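Local coordinates for uncharacterized protein (Thermus thermophilus, PDB 2DBS) that is of unknown function, a small plasmid-encoded protein from a family that has not been characterised, at residues Pro4-Met16 / Leu34-Ala48. Sequence-based numbering, arbitrary orientation.
Sequences PAERLAELDGVLM and LVLLPLDEPEVAAQA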
# COMPACT_ATOMS: atom_id res chain seq x y z
N PRO B 4 -16.91 3.49 -12.88
CA PRO B 4 -17.29 3.51 -11.44
C PRO B 4 -16.52 2.41 -10.75
O PRO B 4 -16.06 1.48 -11.40
CB PRO B 4 -18.78 3.24 -11.37
CG PRO B 4 -19.25 3.68 -12.76
CD PRO B 4 -18.10 3.24 -13.71
N ALA B 5 -16.37 2.51 -9.44
CA ALA B 5 -15.66 1.47 -8.71
C ALA B 5 -16.37 0.18 -9.10
O ALA B 5 -17.53 -0.02 -8.77
CB ALA B 5 -15.75 1.73 -7.22
N GLU B 6 -15.66 -0.67 -9.82
CA GLU B 6 -16.15 -1.94 -10.35
C GLU B 6 -14.99 -2.24 -11.25
O GLU B 6 -14.75 -3.36 -11.69
CB GLU B 6 -17.36 -1.72 -11.24
CG GLU B 6 -17.06 -0.82 -12.45
CD GLU B 6 -17.80 -1.24 -13.70
OE1 GLU B 6 -19.05 -1.31 -13.67
OE2 GLU B 6 -17.12 -1.52 -14.72
N ARG B 7 -14.30 -1.14 -11.54
CA ARG B 7 -13.11 -1.02 -12.37
C ARG B 7 -11.98 -1.94 -11.93
O ARG B 7 -11.21 -2.43 -12.75
CB ARG B 7 -12.66 0.45 -12.32
CG ARG B 7 -11.36 0.74 -13.01
CD ARG B 7 -10.99 2.20 -12.87
NE ARG B 7 -9.67 2.43 -13.45
CZ ARG B 7 -9.42 2.53 -14.76
NH1 ARG B 7 -10.42 2.45 -15.63
NH2 ARG B 7 -8.18 2.69 -15.20
N LEU B 8 -11.89 -2.18 -10.62
CA LEU B 8 -10.86 -3.04 -10.09
C LEU B 8 -10.84 -4.39 -10.82
O LEU B 8 -9.81 -5.05 -10.88
CB LEU B 8 -11.08 -3.24 -8.58
CG LEU B 8 -11.11 -1.95 -7.73
CD1 LEU B 8 -11.38 -2.29 -6.27
CD2 LEU B 8 -9.78 -1.20 -7.85
N ALA B 9 -11.98 -4.79 -11.39
CA ALA B 9 -12.08 -6.05 -12.13
C ALA B 9 -11.15 -5.96 -13.33
O ALA B 9 -10.39 -6.88 -13.61
CB ALA B 9 -13.51 -6.27 -12.60
N GLU B 10 -11.23 -4.84 -14.02
CA GLU B 10 -10.38 -4.57 -15.17
C GLU B 10 -8.91 -4.50 -14.72
O GLU B 10 -8.04 -5.20 -15.25
CB GLU B 10 -10.79 -3.23 -15.80
CG GLU B 10 -9.93 -2.81 -16.96
CD GLU B 10 -10.31 -1.45 -17.48
OE1 GLU B 10 -9.66 -0.99 -18.44
OE2 GLU B 10 -11.25 -0.86 -16.92
N LEU B 11 -8.64 -3.66 -13.72
CA LEU B 11 -7.28 -3.51 -13.22
C LEU B 11 -6.69 -4.83 -12.73
O LEU B 11 -5.47 -5.03 -12.77
CB LEU B 11 -7.23 -2.47 -12.10
CG LEU B 11 -7.31 -0.99 -12.49
CD1 LEU B 11 -7.13 -0.13 -11.24
CD2 LEU B 11 -6.24 -0.65 -13.52
N ASP B 12 -7.55 -5.72 -12.26
CA ASP B 12 -7.07 -7.00 -11.76
C ASP B 12 -6.62 -7.78 -12.97
O ASP B 12 -5.69 -8.59 -12.90
CB ASP B 12 -8.17 -7.75 -11.03
CG ASP B 12 -7.61 -8.82 -10.13
OD1 ASP B 12 -6.78 -9.64 -10.60
OD2 ASP B 12 -8.01 -8.85 -8.94
N GLY B 13 -7.29 -7.53 -14.09
CA GLY B 13 -6.94 -8.20 -15.31
C GLY B 13 -5.54 -7.78 -15.69
O GLY B 13 -4.67 -8.64 -15.90
N VAL B 14 -5.31 -6.47 -15.76
CA VAL B 14 -3.99 -5.93 -16.13
C VAL B 14 -2.91 -6.46 -15.21
O VAL B 14 -1.77 -6.65 -15.63
CB VAL B 14 -3.98 -4.40 -16.08
CG1 VAL B 14 -2.64 -3.88 -16.63
CG2 VAL B 14 -5.15 -3.84 -16.87
N LEU B 15 -3.28 -6.70 -13.95
CA LEU B 15 -2.34 -7.21 -12.96
C LEU B 15 -1.89 -8.63 -13.30
O LEU B 15 -0.70 -8.93 -13.25
CB LEU B 15 -2.97 -7.20 -11.57
CG LEU B 15 -2.09 -7.71 -10.44
CD1 LEU B 15 -0.93 -6.76 -10.14
CD2 LEU B 15 -2.94 -7.86 -9.21
N MSE B 16 -2.83 -9.50 -13.65
CA MSE B 16 -2.45 -10.87 -13.98
C MSE B 16 -1.62 -10.99 -15.26
O MSE B 16 -0.79 -11.90 -15.37
CB MSE B 16 -3.67 -11.80 -14.06
CG MSE B 16 -3.28 -13.31 -14.15
SE MSE B 16 -1.96 -14.01 -12.77
CE MSE B 16 -2.20 -12.67 -11.37
N LEU B 34 -5.86 -10.16 -2.68
CA LEU B 34 -5.33 -9.05 -3.43
C LEU B 34 -6.04 -7.73 -3.21
O LEU B 34 -7.23 -7.60 -3.47
CB LEU B 34 -5.38 -9.39 -4.91
CG LEU B 34 -4.87 -8.30 -5.83
CD1 LEU B 34 -3.36 -8.44 -5.95
CD2 LEU B 34 -5.55 -8.41 -7.19
N VAL B 35 -5.30 -6.73 -2.75
CA VAL B 35 -5.87 -5.41 -2.54
C VAL B 35 -5.27 -4.51 -3.61
O VAL B 35 -4.08 -4.18 -3.56
CB VAL B 35 -5.54 -4.86 -1.14
CG1 VAL B 35 -6.38 -3.65 -0.86
CG2 VAL B 35 -5.77 -5.94 -0.08
N LEU B 36 -6.09 -4.13 -4.59
CA LEU B 36 -5.67 -3.27 -5.69
C LEU B 36 -5.87 -1.81 -5.33
O LEU B 36 -6.99 -1.36 -5.19
CB LEU B 36 -6.50 -3.55 -6.94
CG LEU B 36 -6.09 -4.52 -8.05
CD1 LEU B 36 -6.22 -3.78 -9.39
CD2 LEU B 36 -4.67 -5.01 -7.86
N LEU B 37 -4.79 -1.04 -5.22
CA LEU B 37 -4.95 0.38 -4.89
C LEU B 37 -4.49 1.36 -5.96
O LEU B 37 -3.31 1.69 -6.06
CB LEU B 37 -4.23 0.72 -3.58
CG LEU B 37 -4.72 0.03 -2.33
CD1 LEU B 37 -3.96 0.59 -1.15
CD2 LEU B 37 -6.20 0.22 -2.15
N PRO B 38 -5.43 1.84 -6.79
CA PRO B 38 -5.05 2.81 -7.83
C PRO B 38 -4.70 4.14 -7.14
O PRO B 38 -5.61 4.93 -6.81
CB PRO B 38 -6.33 2.92 -8.66
CG PRO B 38 -6.99 1.60 -8.45
CD PRO B 38 -6.79 1.35 -6.99
N LEU B 39 -3.41 4.39 -6.90
CA LEU B 39 -2.98 5.62 -6.22
C LEU B 39 -3.42 6.93 -6.87
O LEU B 39 -3.41 7.96 -6.21
CB LEU B 39 -1.47 5.65 -6.04
CG LEU B 39 -0.93 4.62 -5.04
CD1 LEU B 39 0.53 4.93 -4.78
CD2 LEU B 39 -1.74 4.64 -3.74
N ASP B 40 -3.79 6.91 -8.15
CA ASP B 40 -4.24 8.13 -8.78
C ASP B 40 -5.73 8.11 -9.16
O ASP B 40 -6.18 8.94 -9.95
CB ASP B 40 -3.39 8.50 -10.00
CG ASP B 40 -3.45 7.48 -11.12
OD1 ASP B 40 -4.47 6.78 -11.27
OD2 ASP B 40 -2.45 7.40 -11.88
N GLU B 41 -6.47 7.17 -8.58
CA GLU B 41 -7.92 7.05 -8.81
C GLU B 41 -8.58 6.91 -7.44
O GLU B 41 -8.97 5.81 -7.04
CB GLU B 41 -8.21 5.86 -9.73
CG GLU B 41 -7.52 6.09 -11.08
CD GLU B 41 -7.93 5.15 -12.19
OE1 GLU B 41 -9.16 5.02 -12.44
OE2 GLU B 41 -7.01 4.57 -12.82
N PRO B 42 -8.71 8.03 -6.71
CA PRO B 42 -9.29 8.11 -5.37
C PRO B 42 -10.61 7.41 -5.17
O PRO B 42 -10.78 6.66 -4.21
CB PRO B 42 -9.39 9.61 -5.12
CG PRO B 42 -9.54 10.18 -6.50
CD PRO B 42 -8.53 9.39 -7.27
N GLU B 43 -11.55 7.66 -6.07
CA GLU B 43 -12.86 7.05 -5.96
C GLU B 43 -12.76 5.51 -5.98
O GLU B 43 -13.51 4.81 -5.28
CB GLU B 43 -13.77 7.58 -7.08
CG GLU B 43 -14.72 8.76 -6.69
CD GLU B 43 -14.03 10.10 -6.34
OE1 GLU B 43 -13.24 10.13 -5.36
OE2 GLU B 43 -14.29 11.12 -7.02
N VAL B 44 -11.80 4.99 -6.75
CA VAL B 44 -11.58 3.54 -6.88
C VAL B 44 -10.73 2.94 -5.75
O VAL B 44 -11.04 1.87 -5.22
CB VAL B 44 -10.87 3.23 -8.21
CG1 VAL B 44 -10.91 1.74 -8.48
CG2 VAL B 44 -11.50 4.01 -9.34
N ALA B 45 -9.65 3.63 -5.40
CA ALA B 45 -8.74 3.16 -4.35
C ALA B 45 -9.42 3.11 -2.99
O ALA B 45 -9.19 2.20 -2.20
CB ALA B 45 -7.53 4.07 -4.30
N ALA B 46 -10.28 4.08 -2.71
CA ALA B 46 -10.98 4.15 -1.44
C ALA B 46 -11.94 2.97 -1.29
O ALA B 46 -12.09 2.42 -0.20
CB ALA B 46 -11.73 5.47 -1.34
N GLN B 47 -12.59 2.58 -2.39
CA GLN B 47 -13.52 1.45 -2.35
C GLN B 47 -12.75 0.17 -2.04
O GLN B 47 -13.18 -0.63 -1.21
CB GLN B 47 -14.23 1.29 -3.70
CG GLN B 47 -14.90 2.56 -4.23
CD GLN B 47 -15.86 3.21 -3.22
OE1 GLN B 47 -15.43 3.86 -2.27
NE2 GLN B 47 -17.17 3.04 -3.44
N ALA B 48 -11.62 0.00 -2.72
CA ALA B 48 -10.78 -1.17 -2.52
C ALA B 48 -10.30 -1.32 -1.08
O ALA B 48 -10.23 -2.44 -0.58
CB ALA B 48 -9.59 -1.12 -3.45
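The guanidinium of R7 has E41 OE1 over one face and E10 over the other. E41 OE1 lies 2.8 Å from R7 NE but above the plane, the two flat groups being turned 44° apart. With OE1 off the plane, this salt bridge is probably held more by charge than by a straight N-H bond; R7 NH2 adds a weak hydrogen bond to E41 OE2 at 3.3 Å. On the opposite face, E10 OE2 stands a long 3.6 Å from R7 NH1. With CG anti to the backbone N (chi1 174°) and an extended chain, R7 crosses E41 at about a right angle and passes CD beside V44 CG2. An alanine here would remove the cation shared by E41 and E10, and the two carboxylates would probably be left without a common partner and freer to swing.

Beneath this charged cover, L8 splits its methyls: CD1 meets A48 CB at 3.5 Å, while CD2 presses tightly on V44 CG1 and also reaches P38 CG at 4.0 Å. Further along, L11 CD1 rests on the P38 ring. L15 and L34 meet tip to tip, closely packed, and L15 CD2 also touches L36 CD2 at 3.6 Å. At the margin, D12 OD2 sits against L34 CD2.

A type I turn, P38 to E41, leads from strand 34-38 into the next helix, where E41 takes the N-cap position. Helix 8-16 runs at 104° to the strand, and L36 also packs on A66 and F68 of neighbouring strand 63-69. The N-terminal helix thus covers the start of a beta-alpha-beta crossover: parallel strands 33-38 and 63-69 joined through helix 42-53.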